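Local coordinates for flagellar regulatory protein C (Vibrio cholerae, PDB 4QHS), which probably hydrolyses ATP as a heptameric AAA+ activator of sigma-54-dependent transcription, regulating flagellar genes, at residues Val34-Ser47 against Val151-Gln163. Sequence-based numbering, arbitrary orientation.
Sequences VAKTDANVMILGPS and VRVLATSNRDLKQ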
ATOM      1  N   VAL A  34      -9.691 -49.727 -12.799  1.00 38.79           N
ATOM      2  CA  VAL A  34      -8.696 -48.997 -11.990  1.00 44.58           C
ATOM      3  C   VAL A  34      -8.677 -49.468 -10.568  1.00 43.28           C
ATOM      4  O   VAL A  34      -7.611 -49.547  -9.949  1.00 41.17           O
ATOM      5  CB  VAL A  34      -8.917 -47.463 -11.848  1.00 46.29           C
ATOM      6  CG1 VAL A  34      -7.730 -46.685 -12.403  1.00 40.77           C
ATOM      7  CG2 VAL A  34     -10.259 -47.017 -12.352  1.00 33.25           C
ATOM      8  N   ALA A  35      -9.875 -49.726 -10.050  1.00 39.09           N
ATOM      9  CA  ALA A  35     -10.048 -50.010  -8.632  1.00 43.11           C
ATOM     10  C   ALA A  35      -9.128 -51.144  -8.218  1.00 41.89           C
ATOM     11  O   ALA A  35      -8.503 -51.079  -7.174  1.00 53.31           O
ATOM     12  CB  ALA A  35     -11.500 -50.337  -8.317  1.00 37.65           C
ATOM     13  N   LYS A  36      -9.007 -52.133  -9.067  1.00 41.82           N
ATOM     14  CA  LYS A  36      -8.163 -53.251  -8.782  1.00 53.90           C
ATOM     15  C   LYS A  36      -6.701 -52.882  -8.678  1.00 51.40           C
ATOM     16  O   LYS A  36      -5.928 -53.634  -8.147  1.00 50.69           O
ATOM     17  CB  LYS A  36      -8.392 -54.344  -9.809  1.00 55.58           C
ATOM     18  CG  LYS A  36      -9.654 -55.111  -9.561  1.00 72.90           C
ATOM     19  CD  LYS A  36     -10.557 -55.129 -10.766  1.00 89.61           C
ATOM     20  CE  LYS A  36     -10.920 -56.547 -11.191  1.00 99.12           C
ATOM     21  NZ  LYS A  36     -10.102 -57.033 -12.334  1.00 99.03           N
ATOM     22  N   THR A  37      -6.329 -51.715  -9.165  1.00 46.07           N
ATOM     23  CA  THR A  37      -4.958 -51.250  -9.058  1.00 41.58           C
ATOM     24  C   THR A  37      -4.753 -50.171  -8.008  1.00 47.21           C
ATOM     25  O   THR A  37      -5.647 -49.841  -7.291  1.00 49.68           O
ATOM     26  CB  THR A  37      -4.443 -50.740 -10.390  1.00 40.01           C
ATOM     27  OG1 THR A  37      -4.831 -49.390 -10.573  1.00 33.20           O
ATOM     28  CG2 THR A  37      -5.003 -51.551 -11.499  1.00 34.75           C
ATOM     29  N   ASP A  38      -3.550 -49.635  -7.940  1.00 43.56           N
ATOM     30  CA  ASP A  38      -3.207 -48.615  -6.982  1.00 37.40           C
ATOM     31  C   ASP A  38      -3.084 -47.247  -7.615  1.00 48.09           C
ATOM     32  O   ASP A  38      -2.676 -46.313  -6.983  1.00 45.78           O
ATOM     33  CB  ASP A  38      -1.887 -48.951  -6.306  1.00 49.81           C
ATOM     34  CG  ASP A  38      -2.063 -49.531  -4.925  1.00 68.23           C
ATOM     35  OD1 ASP A  38      -3.171 -49.530  -4.387  1.00 74.05           O
ATOM     36  OD2 ASP A  38      -1.077 -50.001  -4.362  1.00 73.46           O
ATOM     37  N   ALA A  39      -3.455 -47.134  -8.870  1.00 45.81           N
ATOM     38  CA  ALA A  39      -3.297 -45.903  -9.613  1.00 42.28           C
ATOM     39  C   ALA A  39      -4.142 -44.755  -9.108  1.00 43.05           C
ATOM     40  O   ALA A  39      -5.195 -44.955  -8.579  1.00 36.45           O
ATOM     41  CB  ALA A  39      -3.593 -46.138 -11.039  1.00 33.73           C
ATOM     42  N   ASN A  40      -3.651 -43.548  -9.315  1.00 39.43           N
ATOM     43  CA  ASN A  40      -4.389 -42.358  -9.011  1.00 30.94           C
ATOM     44  C   ASN A  40      -5.523 -42.221  -9.966  1.00 38.06           C
ATOM     45  O   ASN A  40      -5.382 -42.499 -11.119  1.00 34.77           O
ATOM     46  CB  ASN A  40      -3.532 -41.131  -9.142  1.00 31.12           C
ATOM     47  CG  ASN A  40      -2.414 -41.100  -8.191  1.00 37.02           C
ATOM     48  OD1 ASN A  40      -2.505 -41.548  -7.078  1.00 43.43           O
ATOM     49  ND2 ASN A  40      -1.351 -40.534  -8.618  1.00 46.38           N
ATOM     50  N   VAL A  41      -6.657 -41.793  -9.465  1.00 32.61           N
ATOM     51  CA  VAL A  41      -7.858 -41.653 -10.283  1.00 37.40           C
ATOM     52  C   VAL A  41      -8.424 -40.240 -10.206  1.00 31.00           C
ATOM     53  O   VAL A  41      -8.714 -39.733  -9.110  1.00 37.07           O
ATOM     54  CB  VAL A  41      -8.969 -42.623  -9.853  1.00 43.93           C
ATOM     55  CG1 VAL A  41     -10.186 -42.398 -10.727  1.00 41.00           C
ATOM     56  CG2 VAL A  41      -8.487 -44.066  -9.909  1.00 33.85           C
ATOM     57  N   MET A  42      -8.568 -39.612 -11.361  1.00 30.52           N
ATOM     58  CA  MET A  42      -9.173 -38.289 -11.458  1.00 35.61           C
ATOM     59  C   MET A  42     -10.620 -38.404 -11.946  1.00 42.18           C
ATOM     60  O   MET A  42     -10.867 -38.930 -13.024  1.00 39.18           O
ATOM     61  CB  MET A  42      -8.374 -37.399 -12.410  1.00 37.19           C
ATOM     62  CG  MET A  42      -8.964 -36.005 -12.578  1.00 37.63           C
ATOM     63  SD  MET A  42      -8.863 -34.991 -11.091  1.00 40.42           S
ATOM     64  CE  MET A  42      -7.086 -35.030 -10.858  1.00 40.22           C
ATOM     65  N   ILE A  43     -11.571 -37.923 -11.154  1.00 38.87           N
ATOM     66  CA  ILE A  43     -12.966 -37.934 -11.578  1.00 36.44           C
ATOM     67  C   ILE A  43     -13.432 -36.540 -11.992  1.00 40.01           C
ATOM     68  O   ILE A  43     -13.571 -35.618 -11.149  1.00 36.21           O
ATOM     69  CB  ILE A  43     -13.900 -38.458 -10.474  1.00 46.22           C
ATOM     70  CG1 ILE A  43     -13.324 -39.724  -9.829  1.00 35.63           C
ATOM     71  CG2 ILE A  43     -15.295 -38.703 -11.046  1.00 40.71           C
ATOM     72  CD1 ILE A  43     -14.099 -40.173  -8.616  1.00 44.50           C
ATOM     73  N   LEU A  44     -13.647 -36.399 -13.298  1.00 39.08           N
ATOM     74  CA  LEU A  44     -14.067 -35.148 -13.922  1.00 40.38           C
ATOM     75  C   LEU A  44     -15.592 -35.091 -14.024  1.00 41.80           C
ATOM     76  O   LEU A  44     -16.276 -36.100 -13.822  1.00 44.18           O
ATOM     77  CB  LEU A  44     -13.418 -35.008 -15.304  1.00 31.89           C
ATOM     78  CG  LEU A  44     -11.892 -35.168 -15.259  1.00 43.64           C
ATOM     79  CD1 LEU A  44     -11.263 -35.223 -16.648  1.00 32.89           C
ATOM     80  CD2 LEU A  44     -11.276 -34.050 -14.436  1.00 38.38           C
ATOM     81  N   GLY A  45     -16.124 -33.917 -14.336  1.00 38.78           N
ATOM     82  CA  GLY A  45     -17.564 -33.755 -14.455  1.00 38.78           C
ATOM     83  C   GLY A  45     -18.046 -32.622 -13.579  1.00 45.61           C
ATOM     84  O   GLY A  45     -17.296 -32.104 -12.749  1.00 44.60           O
ATOM     85  N   PRO A  46     -19.304 -32.216 -13.752  1.00 48.88           N
ATOM     86  CA  PRO A  46     -19.765 -31.095 -12.926  1.00 48.25           C
ATOM     87  C   PRO A  46     -19.820 -31.450 -11.439  1.00 44.48           C
ATOM     88  O   PRO A  46     -19.885 -32.626 -11.083  1.00 48.15           O
ATOM     89  CB  PRO A  46     -21.166 -30.796 -13.482  1.00 58.92           C
ATOM     90  CG  PRO A  46     -21.576 -32.064 -14.220  1.00 57.49           C
ATOM     91  CD  PRO A  46     -20.296 -32.630 -14.759  1.00 50.71           C
ATOM     92  N   SER A  47     -19.755 -30.439 -10.578  1.00 46.02           N
ATOM     93  CA  SER A  47     -19.943 -30.668  -9.159  1.00 50.23           C
ATOM     94  C   SER A  47     -21.393 -31.061  -8.946  1.00 56.78           C
ATOM     95  O   SER A  47     -22.249 -30.786  -9.798  1.00 57.43           O
ATOM     96  CB  SER A  47     -19.605 -29.424  -8.333  1.00 47.81           C
ATOM     97  OG  SER A  47     -18.253 -29.027  -8.492  1.00 45.31           O
ATOM     98  N   VAL A 151      -0.906 -44.905   0.690  1.00 42.68           N
ATOM     99  CA  VAL A 151      -2.224 -44.306   0.508  1.00 42.51           C
ATOM    100  C   VAL A 151      -2.597 -44.180  -0.982  1.00 39.86           C
ATOM    101  O   VAL A 151      -1.824 -43.677  -1.792  1.00 31.27           O
ATOM    102  CB  VAL A 151      -2.294 -42.893   1.171  1.00 45.38           C
ATOM    103  CG1 VAL A 151      -3.629 -42.209   0.880  1.00 35.11           C
ATOM    104  CG2 VAL A 151      -2.051 -42.977   2.682  1.00 43.43           C
ATOM    105  N   ARG A 152      -3.792 -44.648  -1.323  1.00 37.37           N
ATOM    106  CA  ARG A 152      -4.317 -44.555  -2.674  1.00 32.34           C
ATOM    107  C   ARG A 152      -5.001 -43.208  -2.827  1.00 38.02           C
ATOM    108  O   ARG A 152      -5.801 -42.801  -1.976  1.00 37.97           O
ATOM    109  CB  ARG A 152      -5.306 -45.696  -2.953  1.00 43.05           C
ATOM    110  CG  ARG A 152      -5.460 -46.079  -4.423  1.00 40.89           C
ATOM    111  CD  ARG A 152      -6.746 -45.558  -5.044  1.00 34.75           C
ATOM    112  NE  ARG A 152      -6.799 -45.869  -6.475  1.00 49.15           N
ATOM    113  CZ  ARG A 152      -7.332 -46.973  -6.997  1.00 50.54           C
ATOM    114  NH1 ARG A 152      -7.884 -47.888  -6.209  1.00 39.23           N
ATOM    115  NH2 ARG A 152      -7.321 -47.160  -8.317  1.00 38.67           N
ATOM    116  N   VAL A 153      -4.690 -42.514  -3.908  1.00 30.30           N
ATOM    117  CA  VAL A 153      -5.245 -41.190  -4.122  1.00 37.61           C
ATOM    118  C   VAL A 153      -6.349 -41.172  -5.175  1.00 44.53           C
ATOM    119  O   VAL A 153      -6.178 -41.659  -6.297  1.00 48.84           O
ATOM    120  CB  VAL A 153      -4.160 -40.199  -4.538  1.00 39.15           C
ATOM    121  CG1 VAL A 153      -4.792 -38.907  -4.992  1.00 37.08           C
ATOM    122  CG2 VAL A 153      -3.209 -39.962  -3.376  1.00 44.58           C
ATOM    123  N   LEU A 154      -7.485 -40.623  -4.777  1.00 38.70           N
ATOM    124  CA  LEU A 154      -8.555 -40.282  -5.688  1.00 42.64           C
ATOM    125  C   LEU A 154      -8.688 -38.769  -5.657  1.00 36.90           C
ATOM    126  O   LEU A 154      -8.512 -38.160  -4.599  1.00 40.34           O
ATOM    127  CB  LEU A 154      -9.879 -40.955  -5.294  1.00 37.43           C
ATOM    128  CG  LEU A 154      -9.925 -42.460  -5.015  1.00 42.83           C
ATOM    129  CD1 LEU A 154     -11.332 -42.852  -4.644  1.00 50.79           C
ATOM    130  CD2 LEU A 154      -9.454 -43.273  -6.188  1.00 42.23           C
ATOM    131  N   ALA A 155      -8.980 -38.173  -6.808  1.00 39.26           N
ATOM    132  CA  ALA A 155      -9.241 -36.737  -6.897  1.00 40.46           C
ATOM    133  C   ALA A 155     -10.442 -36.442  -7.782  1.00 44.73           C
ATOM    134  O   ALA A 155     -10.820 -37.265  -8.614  1.00 44.61           O
ATOM    135  CB  ALA A 155      -8.031 -36.009  -7.430  1.00 29.29           C
ATOM    136  N   THR A 156     -11.023 -35.255  -7.603  1.00 37.70           N
ATOM    137  CA  THR A 156     -12.038 -34.734  -8.511  1.00 36.66           C
ATOM    138  C   THR A 156     -11.772 -33.286  -8.882  1.00 35.08           C
ATOM    139  O   THR A 156     -11.155 -32.532  -8.129  1.00 39.58           O
ATOM    140  CB  THR A 156     -13.458 -34.788  -7.913  1.00 41.37           C
ATOM    141  OG1 THR A 156     -13.601 -33.741  -6.950  1.00 38.61           O
ATOM    142  CG2 THR A 156     -13.724 -36.141  -7.246  1.00 48.86           C
ATOM    143  N   SER A 157     -12.312 -32.909 -10.014  1.00 34.99           N
ATOM    144  CA  SER A 157     -12.211 -31.586 -10.526  1.00 36.63           C
ATOM    145  C   SER A 157     -13.413 -31.294 -11.367  1.00 43.88           C
ATOM    146  O   SER A 157     -13.799 -32.083 -12.174  1.00 39.88           O
ATOM    147  CB  SER A 157     -10.977 -31.462 -11.370  1.00 36.81           C
ATOM    148  OG  SER A 157     -10.727 -30.130 -11.624  1.00 41.42           O
ATOM    149  N   ASN A 158     -14.021 -30.154 -11.168  1.00 38.56           N
ATOM    150  CA  ASN A 158     -15.120 -29.797 -12.011  1.00 41.01           C
ATOM    151  C   ASN A 158     -14.683 -28.926 -13.168  1.00 44.16           C
ATOM    152  O   ASN A 158     -15.477 -28.347 -13.845  1.00 48.48           O
ATOM    153  CB  ASN A 158     -16.252 -29.198 -11.211  1.00 46.48           C
ATOM    154  CG  ASN A 158     -15.975 -27.812 -10.753  1.00 49.01           C
ATOM    155  OD1 ASN A 158     -15.008 -27.211 -11.107  1.00 48.62           O
ATOM    156  ND2 ASN A 158     -16.842 -27.305  -9.960  1.00 55.95           N
ATOM    157  N   ARG A 159     -13.396 -28.872 -13.413  1.00 43.62           N
ATOM    158  CA  ARG A 159     -12.900 -28.095 -14.505  1.00 56.39           C
ATOM    159  C   ARG A 159     -11.883 -28.835 -15.333  1.00 57.29           C
ATOM    160  O   ARG A 159     -11.328 -29.808 -14.888  1.00 58.08           O
ATOM    161  CB  ARG A 159     -12.338 -26.780 -14.006  1.00 57.74           C
ATOM    162  CG  ARG A 159     -11.182 -26.925 -13.108  1.00 52.57           C
ATOM    163  CD  ARG A 159     -10.851 -25.648 -12.425  1.00 58.33           C
ATOM    164  NE  ARG A 159     -10.988 -24.529 -13.313  1.00 75.49           N
ATOM    165  CZ  ARG A 159     -11.049 -23.275 -12.922  1.00 79.09           C
ATOM    166  NH1 ARG A 159     -10.983 -22.981 -11.632  1.00 83.46           N
ATOM    167  NH2 ARG A 159     -11.197 -22.329 -13.825  1.00 73.74           N
ATOM    168  N   ASP A 160     -11.678 -28.360 -16.551  1.00 51.69           N
ATOM    169  CA  ASP A 160     -10.722 -28.912 -17.492  1.00 43.26           C
ATOM    170  C   ASP A 160      -9.361 -28.596 -16.987  1.00 43.46           C
ATOM    171  O   ASP A 160      -8.976 -27.467 -16.992  1.00 53.30           O
ATOM    172  CB  ASP A 160     -10.936 -28.268 -18.860  1.00 47.69           C
ATOM    173  CG  ASP A 160      -9.967 -28.748 -19.919  1.00 53.77           C
ATOM    174  OD1 ASP A 160      -8.981 -29.388 -19.605  1.00 62.72           O
ATOM    175  OD2 ASP A 160     -10.191 -28.469 -21.093  1.00 60.54           O
ATOM    176  N   LEU A 161      -8.639 -29.608 -16.543  1.00 42.57           N
ATOM    177  CA  LEU A 161      -7.370 -29.408 -15.873  1.00 38.74           C
ATOM    178  C   LEU A 161      -6.231 -29.182 -16.827  1.00 42.36           C
ATOM    179  O   LEU A 161      -5.306 -28.496 -16.527  1.00 44.24           O
ATOM    180  CB  LEU A 161      -7.041 -30.586 -14.964  1.00 38.91           C
ATOM    181  CG  LEU A 161      -7.645 -30.708 -13.576  1.00 46.26           C
ATOM    182  CD1 LEU A 161      -7.073 -31.910 -12.905  1.00 46.77           C
ATOM    183  CD2 LEU A 161      -7.401 -29.511 -12.746  1.00 40.30           C
ATOM    184  N   LYS A 162      -6.301 -29.785 -17.983  1.00 44.52           N
ATOM    185  CA  LYS A 162      -5.318 -29.516 -19.033  1.00 43.39           C
ATOM    186  C   LYS A 162      -5.293 -28.017 -19.389  1.00 50.87           C
ATOM    187  O   LYS A 162      -4.222 -27.419 -19.531  1.00 51.31           O
ATOM    188  CB  LYS A 162      -5.622 -30.376 -20.259  1.00 43.79           C
ATOM    189  CG  LYS A 162      -4.770 -30.107 -21.491  1.00 55.95           C
ATOM    190  CD  LYS A 162      -5.106 -31.116 -22.596  1.00 74.44           C
ATOM    191  CE  LYS A 162      -4.471 -30.758 -23.940  1.00 84.09           C
ATOM    192  NZ  LYS A 162      -2.986 -30.926 -23.944  1.00 90.44           N
ATOM    193  N   GLN A 163      -6.463 -27.394 -19.501  1.00 44.00           N
ATOM    194  CA  GLN A 163      -6.490 -25.976 -19.838  1.00 45.73           C
ATOM    195  C   GLN A 163      -6.024 -25.133 -18.645  1.00 53.29           C
ATOM    196  O   GLN A 163      -5.337 -24.124 -18.820  1.00 45.45           O
ATOM    197  CB  GLN A 163      -7.882 -25.566 -20.338  1.00 52.90           C
ATOM    198  CG  GLN A 163      -8.128 -26.133 -21.758  1.00 85.55           C
ATOM    199  CD  GLN A 163      -9.365 -25.599 -22.476  1.00 96.51           C
ATOM    200  OE1 GLN A 163      -9.257 -24.862 -23.468  1.00102.26           O
ATOM    201  NE2 GLN A 163     -10.544 -26.010 -22.013  1.00 92.83           N
TER
HETATM  202  O   HOH W   1     -14.311 -31.274 -15.085  1.00 55.52           O
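Val41 to Leu44 and Arg152 to Ser157 are neighbouring parallel strands at the heart of the AAA+ core, where the P-loop strand pairs with the strand that leads to Asn158, probably the sensor 1 residue of this family. Four backbone bonds zip them together, among them Ala155 N to Val41 O (2.8 Å), nearly straight. Arg152, at the start of its strand, illustrates how one long side chain can close the turn between a helix and a strand. Beyond CB, its CG passes beside the carbonyl O of Asp38; the chain then bends (chi2 -104°) and carries CD past Ala39 O. Arg152 NE donates to Ala39 O at 2.8 Å, and NH2 adds a weak second bond to the same oxygen. Arg152 NH2 also reaches Val34 O, at 2.9 Å, from above that carbonyl's plane, whereas Thr37 OG1 takes a lone pair within it. NH1 bonds weakly to Ala35 O, and Thr37 O lies over one guanidinium face. The last part of helix 23-35 and the turn after it are thereby tied to the strand, with several carbonyls facing a positive charge. Further along, side chains alternate between the two faces of the sheet: Val41 and Leu154 lie side by side towards helix 51-61, while on the other face the bent Met42 chain sets CE against Ala155 CB and, tip to tip, Leu161 CD1, both at 3.7 Å. Thr156 OG1 turns to Asp116 and Glu117. Where the strands run out towards the P-loop, a water bridges Gly45 N and Ser157 O, and Asn158 ND2 donates to Ser47 OG at 2.7 Å, with the hydroxyl oxygen 23° out of the amide plane.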